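Long-range contacts in hypothetical protein yxiM (Bacillus subtilis, PDB 2O14), which is an uncharacterised member of the GDSL lipolytic family, probably a serine esterase, that carries a galactose-binding-like beta domain ahead of its hydrolase domain: residues K14-S22 and P27-S35; K92-V103 and N113-F123. All blocks are in the same frame, centred on the assembly; numbering follows the deposited sequence.

Contact 1 (K14-S22 and P27-S35); sequences KVYQFDFGS and PGYIGVRAS. With MN (manganese (II) ion), chain B.
Phe18, Asp19 and Phe20 pair in parallel with Ile30, Gly31 and Val32, the axes of strands 15-20 and 30-32 coming within 4.5 Å at an angle of 42°. Four backbone bonds alternate across the seam: Ile30 N to Gln17 O, Asp19 N to Ile30 O, Val32 N to Asp19 O and Gly21 N to Val32 O. On one face of the sheet Phe18 and Ile30 lie alongside each other, while Val32 straddles two rings, its CG2 3.5 Å from Phe18 CD1 and its CB 3.7 Å from Phe20 CD1. Phe80 meets both phenylalanines edge-to-face from the opposing sheet of this galactose-binding-like beta sandwich. Asp19 points to the other face, where its CG, anti to the backbone N (chi1 168°), lets OD1 and OD2 both grip manganese, at 2.4 and 2.3 Å; Ser24 O, Asp65 and two waters also bind the ion. Gln17 NE2 sits over one face of the Tyr29 ring, 3.8 Å above its centre, and also makes a weak bond to Gly28 O. Tyr29 CB touches Asp19 CB at 3.6 Å; replacing Tyr29 by alanine would keep that contact but is likely to remove the ring under Gln17 NE2 and open a gap beside Gln17 CB.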
# COMPACT_ATOMS: atom_id res chain seq x y z
N LYS A 14 -19.40 -12.65 -14.06
CA LYS A 14 -19.31 -11.18 -14.30
C LYS A 14 -17.86 -10.71 -14.28
O LYS A 14 -17.40 -10.15 -13.29
CB LYS A 14 -20.10 -10.42 -13.23
CG LYS A 14 -21.55 -10.86 -13.09
CD LYS A 14 -22.24 -10.18 -11.92
CE LYS A 14 -23.68 -10.66 -11.75
NZ LYS A 14 -24.38 -10.06 -10.57
N VAL A 15 -17.15 -10.93 -15.39
CA VAL A 15 -15.75 -10.52 -15.49
C VAL A 15 -15.49 -9.73 -16.78
O VAL A 15 -15.86 -10.16 -17.88
CB VAL A 15 -14.79 -11.74 -15.43
CG1 VAL A 15 -15.08 -12.69 -16.59
CG2 VAL A 15 -13.34 -11.26 -15.48
N TYR A 16 -14.86 -8.57 -16.62
CA TYR A 16 -14.52 -7.69 -17.75
C TYR A 16 -13.00 -7.73 -17.90
O TYR A 16 -12.28 -7.50 -16.93
CB TYR A 16 -14.96 -6.25 -17.45
CG TYR A 16 -16.43 -6.10 -17.12
CD1 TYR A 16 -16.96 -6.67 -15.96
CD2 TYR A 16 -17.28 -5.39 -17.95
CE1 TYR A 16 -18.32 -6.52 -15.65
CE2 TYR A 16 -18.63 -5.23 -17.64
CZ TYR A 16 -19.14 -5.81 -16.50
OH TYR A 16 -20.48 -5.67 -16.21
N GLN A 17 -12.52 -8.03 -19.10
CA GLN A 17 -11.08 -8.10 -19.33
C GLN A 17 -10.64 -7.21 -20.47
O GLN A 17 -11.15 -7.29 -21.59
CB GLN A 17 -10.68 -9.56 -19.59
CG GLN A 17 -10.96 -10.45 -18.39
CD GLN A 17 -10.58 -11.89 -18.61
OE1 GLN A 17 -10.74 -12.72 -17.71
NE2 GLN A 17 -10.06 -12.21 -19.79
N PHE A 18 -9.67 -6.34 -20.17
CA PHE A 18 -9.16 -5.39 -21.14
C PHE A 18 -7.67 -5.55 -21.39
O PHE A 18 -6.88 -5.62 -20.45
CB PHE A 18 -9.45 -3.97 -20.65
CG PHE A 18 -10.92 -3.69 -20.43
CD1 PHE A 18 -11.77 -3.50 -21.52
CD2 PHE A 18 -11.45 -3.65 -19.15
CE1 PHE A 18 -13.14 -3.28 -21.32
CE2 PHE A 18 -12.82 -3.43 -18.94
CZ PHE A 18 -13.66 -3.24 -20.03
N ASP A 19 -7.30 -5.64 -22.66
CA ASP A 19 -5.91 -5.77 -23.07
C ASP A 19 -5.54 -4.44 -23.72
O ASP A 19 -5.88 -4.18 -24.87
CB ASP A 19 -5.74 -6.92 -24.07
CG ASP A 19 -4.38 -6.93 -24.75
OD1 ASP A 19 -3.43 -6.37 -24.18
OD2 ASP A 19 -4.25 -7.50 -25.86
N PHE A 20 -4.85 -3.59 -22.97
CA PHE A 20 -4.45 -2.27 -23.44
C PHE A 20 -3.25 -2.26 -24.38
O PHE A 20 -2.27 -2.97 -24.16
CB PHE A 20 -4.17 -1.38 -22.23
CG PHE A 20 -5.38 -1.13 -21.37
CD1 PHE A 20 -6.29 -0.12 -21.70
CD2 PHE A 20 -5.63 -1.92 -20.25
CE1 PHE A 20 -7.43 0.10 -20.92
CE2 PHE A 20 -6.77 -1.71 -19.46
CZ PHE A 20 -7.67 -0.70 -19.80
N GLY A 21 -3.34 -1.44 -25.42
CA GLY A 21 -2.26 -1.35 -26.39
C GLY A 21 -2.76 -1.59 -27.80
O GLY A 21 -3.90 -2.01 -27.99
N SER A 22 -1.91 -1.33 -28.79
CA SER A 22 -2.31 -1.52 -30.18
C SER A 22 -1.50 -2.58 -30.94
O SER A 22 -1.78 -2.85 -32.10
CB SER A 22 -2.22 -0.19 -30.93
OG SER A 22 -0.90 0.33 -30.89
N PRO A 27 -6.91 -13.28 -27.07
CA PRO A 27 -8.25 -13.86 -26.90
C PRO A 27 -8.75 -13.78 -25.46
O PRO A 27 -7.97 -13.93 -24.52
CB PRO A 27 -8.07 -15.29 -27.39
CG PRO A 27 -6.64 -15.58 -27.10
CD PRO A 27 -5.95 -14.31 -27.52
N GLY A 28 -10.04 -13.54 -25.31
CA GLY A 28 -10.64 -13.45 -23.99
C GLY A 28 -10.52 -12.04 -23.43
O GLY A 28 -11.03 -11.74 -22.36
N TYR A 29 -9.85 -11.17 -24.18
CA TYR A 29 -9.66 -9.79 -23.76
C TYR A 29 -10.21 -8.82 -24.78
O TYR A 29 -10.16 -9.08 -25.98
CB TYR A 29 -8.17 -9.48 -23.59
CG TYR A 29 -7.52 -10.03 -22.35
CD1 TYR A 29 -7.36 -9.23 -21.22
CD2 TYR A 29 -7.03 -11.33 -22.31
CE1 TYR A 29 -6.72 -9.71 -20.08
CE2 TYR A 29 -6.39 -11.83 -21.18
CZ TYR A 29 -6.24 -11.01 -20.07
OH TYR A 29 -5.60 -11.48 -18.94
N ILE A 30 -10.73 -7.70 -24.31
CA ILE A 30 -11.22 -6.67 -25.21
C ILE A 30 -10.02 -5.76 -25.41
O ILE A 30 -9.45 -5.24 -24.44
CB ILE A 30 -12.35 -5.83 -24.59
CG1 ILE A 30 -13.62 -6.67 -24.47
CG2 ILE A 30 -12.59 -4.59 -25.44
CD1 ILE A 30 -14.77 -5.91 -23.83
N GLY A 31 -9.61 -5.60 -26.67
CA GLY A 31 -8.47 -4.74 -26.95
C GLY A 31 -8.88 -3.29 -26.80
O GLY A 31 -9.88 -2.87 -27.37
N VAL A 32 -8.12 -2.52 -26.02
CA VAL A 32 -8.41 -1.11 -25.83
C VAL A 32 -7.17 -0.31 -26.20
O VAL A 32 -6.10 -0.45 -25.60
CB VAL A 32 -8.81 -0.78 -24.39
CG1 VAL A 32 -9.23 0.68 -24.29
CG2 VAL A 32 -9.95 -1.69 -23.95
N ARG A 33 -7.35 0.54 -27.20
CA ARG A 33 -6.30 1.38 -27.76
C ARG A 33 -6.39 2.78 -27.13
O ARG A 33 -7.46 3.18 -26.68
CB ARG A 33 -6.54 1.42 -29.27
CG ARG A 33 -5.58 2.18 -30.13
CD ARG A 33 -6.16 2.20 -31.54
NE ARG A 33 -6.36 0.84 -32.05
CZ ARG A 33 -5.50 0.21 -32.83
NH1 ARG A 33 -4.37 0.80 -33.20
NH2 ARG A 33 -5.75 -1.03 -33.23
N ALA A 34 -5.28 3.51 -27.10
CA ALA A 34 -5.27 4.85 -26.52
C ALA A 34 -6.27 5.81 -27.15
O ALA A 34 -6.76 6.72 -26.47
CB ALA A 34 -3.87 5.46 -26.61
N SER A 35 -6.58 5.62 -28.43
CA SER A 35 -7.53 6.50 -29.11
C SER A 35 -8.98 6.06 -28.91
O SER A 35 -9.89 6.69 -29.44
CB SER A 35 -7.23 6.58 -30.61
OG SER A 35 -7.50 5.36 -31.26
MN MN B . -2.38 -6.23 -26.35
O HOH W 1 -4.08 -4.65 -26.67
O HOH W 2 -1.07 -7.94 -26.26

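Contact 2 (K92-V103 and N113-F123); sequences KVTLGNTARASV and NMTGDGAEDTF. With SO4 (sulfate ion), chain C.
With CG anti to the carbonyl carbon (chi1 -65°) and a nearly straight chi2, the selenomethionine side chain of Met114 brings its SE across to Leu95, 4.1 Å from CD1. The extended chain of Lys92, its CG anti to the backbone N (chi1 177°), slants over to Glu120, which lies side by side with Thr94, pointing the same way. Lys92 NZ and Glu120 OE1 form a salt bridge at 3.3 Å; a water links both atoms and Thr94 OG1, and Lys63 pairs with Glu120 OE2. On the other face, Val93 CG2 approaches the edge of the Phe123 ring, 3.6 Å from CE2. Two antiparallel pairings frame the contact, strand 92-95 with 120-123 and strand 100-103 with 113-115, so that both segments pass from one sheet of the galactose-binding-like sandwich to the other. Between them, the type II turn Gly116-Ala119 is tied to the opposite connection by Gly118 N to Gly96 O. Asp117 OD1 receives Thr98 N at 2.9 Å on its anti side, with the donor tilted out of the carboxylate plane; the Asp117 carboxylate stacks on the Asn97 amide, and OD2 is held by Ser58. Ser102 OG accepts Asn113 N in a nearly straight bond (2.9 Å, 173°). Arg100 runs alongside Asn113, its guanidinium steeply inclined to the amide plane. Arg100 NE donates to sulfate O1 and NH2 to O4, each at 3.0 Å; the ion probably came from the crystallisation liquor and is also bound by Lys140.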
# COMPACT_ATOMS: atom_id res chain seq x y z
N LYS A 92 -7.83 -6.55 -10.89
CA LYS A 92 -6.48 -7.05 -11.01
C LYS A 92 -5.80 -6.13 -12.01
O LYS A 92 -6.28 -5.96 -13.13
CB LYS A 92 -6.47 -8.49 -11.54
CG LYS A 92 -5.06 -9.03 -11.76
CD LYS A 92 -5.08 -10.24 -12.67
CE LYS A 92 -3.67 -10.70 -13.02
NZ LYS A 92 -3.70 -11.84 -13.98
N VAL A 93 -4.70 -5.52 -11.59
CA VAL A 93 -3.97 -4.58 -12.44
C VAL A 93 -2.67 -5.17 -12.97
O VAL A 93 -1.92 -5.80 -12.23
CB VAL A 93 -3.61 -3.29 -11.67
CG1 VAL A 93 -2.87 -2.32 -12.59
CG2 VAL A 93 -4.85 -2.65 -11.10
N THR A 94 -2.41 -4.95 -14.26
CA THR A 94 -1.18 -5.42 -14.89
C THR A 94 -0.61 -4.23 -15.64
O THR A 94 -1.17 -3.79 -16.64
CB THR A 94 -1.45 -6.55 -15.91
OG1 THR A 94 -2.17 -7.61 -15.27
CG2 THR A 94 -0.12 -7.09 -16.45
N LEU A 95 0.52 -3.70 -15.16
CA LEU A 95 1.15 -2.55 -15.77
C LEU A 95 2.00 -2.88 -16.99
O LEU A 95 2.22 -4.05 -17.32
CB LEU A 95 2.03 -1.82 -14.74
CG LEU A 95 1.42 -1.40 -13.40
CD1 LEU A 95 2.45 -0.62 -12.58
CD2 LEU A 95 0.18 -0.55 -13.65
N GLY A 96 2.49 -1.84 -17.66
CA GLY A 96 3.36 -2.01 -18.81
C GLY A 96 4.77 -1.87 -18.28
O GLY A 96 5.04 -2.27 -17.14
N ASN A 97 5.68 -1.32 -19.07
CA ASN A 97 7.06 -1.14 -18.59
C ASN A 97 6.98 -0.14 -17.45
O ASN A 97 6.47 0.97 -17.61
CB ASN A 97 7.95 -0.65 -19.72
CG ASN A 97 8.15 -1.70 -20.80
OD1 ASN A 97 8.81 -1.46 -21.80
ND2 ASN A 97 7.56 -2.87 -20.58
N THR A 98 7.49 -0.54 -16.30
CA THR A 98 7.40 0.28 -15.10
C THR A 98 8.65 0.39 -14.23
O THR A 98 9.32 -0.60 -13.98
CB THR A 98 6.27 -0.27 -14.19
OG1 THR A 98 5.02 -0.23 -14.91
CG2 THR A 98 6.16 0.53 -12.90
N ALA A 99 8.93 1.61 -13.77
CA ALA A 99 10.04 1.84 -12.86
C ALA A 99 9.35 1.80 -11.49
O ALA A 99 9.61 0.94 -10.66
CB ALA A 99 10.68 3.21 -13.10
N ARG A 100 8.43 2.74 -11.27
CA ARG A 100 7.66 2.79 -10.03
C ARG A 100 6.42 3.64 -10.26
O ARG A 100 6.53 4.82 -10.61
CB ARG A 100 8.49 3.36 -8.87
CG ARG A 100 7.72 3.44 -7.56
CD ARG A 100 8.63 3.47 -6.36
NE ARG A 100 9.50 4.64 -6.33
CZ ARG A 100 9.07 5.89 -6.14
NH1 ARG A 100 7.77 6.13 -5.95
NH2 ARG A 100 9.93 6.89 -6.13
N ALA A 101 5.25 3.04 -10.06
CA ALA A 101 3.99 3.74 -10.28
C ALA A 101 2.91 3.28 -9.32
O ALA A 101 3.00 2.19 -8.73
CB ALA A 101 3.53 3.54 -11.71
N SER A 102 1.89 4.11 -9.15
CA SER A 102 0.75 3.79 -8.29
C SER A 102 -0.51 3.76 -9.14
O SER A 102 -0.53 4.27 -10.25
CB SER A 102 0.60 4.84 -7.18
OG SER A 102 1.67 4.75 -6.24
N VAL A 103 -1.56 3.16 -8.60
CA VAL A 103 -2.83 3.09 -9.31
C VAL A 103 -3.83 3.95 -8.55
O VAL A 103 -3.86 3.92 -7.32
CB VAL A 103 -3.36 1.64 -9.39
CG1 VAL A 103 -4.78 1.63 -9.93
CG2 VAL A 103 -2.47 0.82 -10.30
N ASN A 113 3.06 2.38 -5.21
CA ASN A 113 4.38 2.04 -5.73
C ASN A 113 4.66 0.62 -6.22
O ASN A 113 5.53 -0.06 -5.68
CB ASN A 113 5.45 2.42 -4.70
CG ASN A 113 5.55 3.92 -4.48
OD1 ASN A 113 5.94 4.38 -3.41
ND2 ASN A 113 5.21 4.70 -5.51
N MSE A 114 3.93 0.18 -7.24
CA MSE A 114 4.18 -1.13 -7.82
C MSE A 114 5.45 -0.90 -8.65
O MSE A 114 5.67 0.21 -9.16
CB MSE A 114 3.02 -1.53 -8.74
CG MSE A 114 1.69 -1.74 -8.03
SE MSE A 114 0.22 -1.86 -9.32
CE MSE A 114 0.41 -0.07 -10.03
N THR A 115 6.30 -1.91 -8.80
CA THR A 115 7.53 -1.74 -9.58
C THR A 115 7.77 -2.89 -10.55
O THR A 115 7.21 -3.97 -10.40
CB THR A 115 8.77 -1.62 -8.66
OG1 THR A 115 9.02 -2.87 -8.00
CG2 THR A 115 8.56 -0.53 -7.60
N GLY A 116 8.60 -2.63 -11.56
CA GLY A 116 8.91 -3.66 -12.54
C GLY A 116 7.91 -3.77 -13.67
O GLY A 116 6.70 -3.61 -13.47
N ASP A 117 8.42 -4.04 -14.87
CA ASP A 117 7.58 -4.20 -16.05
C ASP A 117 6.55 -5.29 -15.80
O ASP A 117 6.88 -6.35 -15.26
CB ASP A 117 8.41 -4.60 -17.27
CG ASP A 117 9.47 -3.59 -17.63
OD1 ASP A 117 9.45 -2.47 -17.07
OD2 ASP A 117 10.32 -3.91 -18.49
N GLY A 118 5.31 -5.05 -16.20
CA GLY A 118 4.28 -6.06 -16.02
C GLY A 118 3.89 -6.32 -14.58
O GLY A 118 3.26 -7.33 -14.28
N ALA A 119 4.26 -5.41 -13.69
CA ALA A 119 3.93 -5.54 -12.28
C ALA A 119 2.44 -5.77 -12.13
O ALA A 119 1.64 -5.16 -12.84
CB ALA A 119 4.34 -4.30 -11.52
N GLU A 120 2.06 -6.64 -11.20
CA GLU A 120 0.65 -6.93 -10.99
C GLU A 120 0.26 -6.87 -9.52
O GLU A 120 1.09 -7.05 -8.63
CB GLU A 120 0.31 -8.33 -11.51
CG GLU A 120 0.82 -8.61 -12.91
CD GLU A 120 0.37 -9.98 -13.40
OE1 GLU A 120 -0.83 -10.14 -13.72
OE2 GLU A 120 1.22 -10.89 -13.45
N ASP A 121 -1.01 -6.59 -9.27
CA ASP A 121 -1.54 -6.54 -7.92
C ASP A 121 -3.05 -6.54 -8.07
O ASP A 121 -3.57 -6.32 -9.16
CB ASP A 121 -1.10 -5.29 -7.17
CG ASP A 121 -1.10 -5.49 -5.66
OD1 ASP A 121 -1.82 -6.39 -5.17
OD2 ASP A 121 -0.37 -4.76 -4.97
N THR A 122 -3.74 -6.77 -6.96
CA THR A 122 -5.20 -6.81 -6.98
C THR A 122 -5.77 -6.04 -5.80
O THR A 122 -5.21 -6.05 -4.71
CB THR A 122 -5.69 -8.27 -6.90
OG1 THR A 122 -5.18 -9.01 -8.02
CG2 THR A 122 -7.20 -8.33 -6.92
N PHE A 123 -6.89 -5.37 -6.02
CA PHE A 123 -7.54 -4.63 -4.94
C PHE A 123 -9.04 -4.64 -5.15
O PHE A 123 -9.53 -4.84 -6.26
CB PHE A 123 -7.01 -3.19 -4.89
CG PHE A 123 -7.38 -2.36 -6.08
CD1 PHE A 123 -8.52 -1.58 -6.08
CD2 PHE A 123 -6.57 -2.36 -7.22
CE1 PHE A 123 -8.86 -0.80 -7.18
CE2 PHE A 123 -6.89 -1.58 -8.33
CZ PHE A 123 -8.04 -0.80 -8.31
S SO4 C . 13.32 5.07 -6.42
O1 SO4 C . 12.31 4.50 -7.32
O2 SO4 C . 14.25 5.93 -7.18
O3 SO4 C . 14.08 3.97 -5.79
O4 SO4 C . 12.67 5.88 -5.37
O HOH W 3 -1.93 -10.44 -16.32

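In the fold
Contact 1 closes before contact 2 opens along the chain, and their centres lie about 17 Å apart within the galactose-binding-like domain, with nearest atoms about 5 Å apart and no touch. Strand 146-156 joins them: it pairs with both 15-20 and 87-95, placing the two contacts in one mixed sheet. Contact 2 alone continues into the five-stranded antiparallel sheet, through 100-105 and 108-115. Contact 1 holds the manganese, which is about 10 Å from the Thr94 side chain of contact 2. Contact 2 is the one nearer the hydrolase domain: Asp121 bonds to Tyr177, and the Asn113 side chain is about 8 Å from that of Ser171, the probable nucleophile.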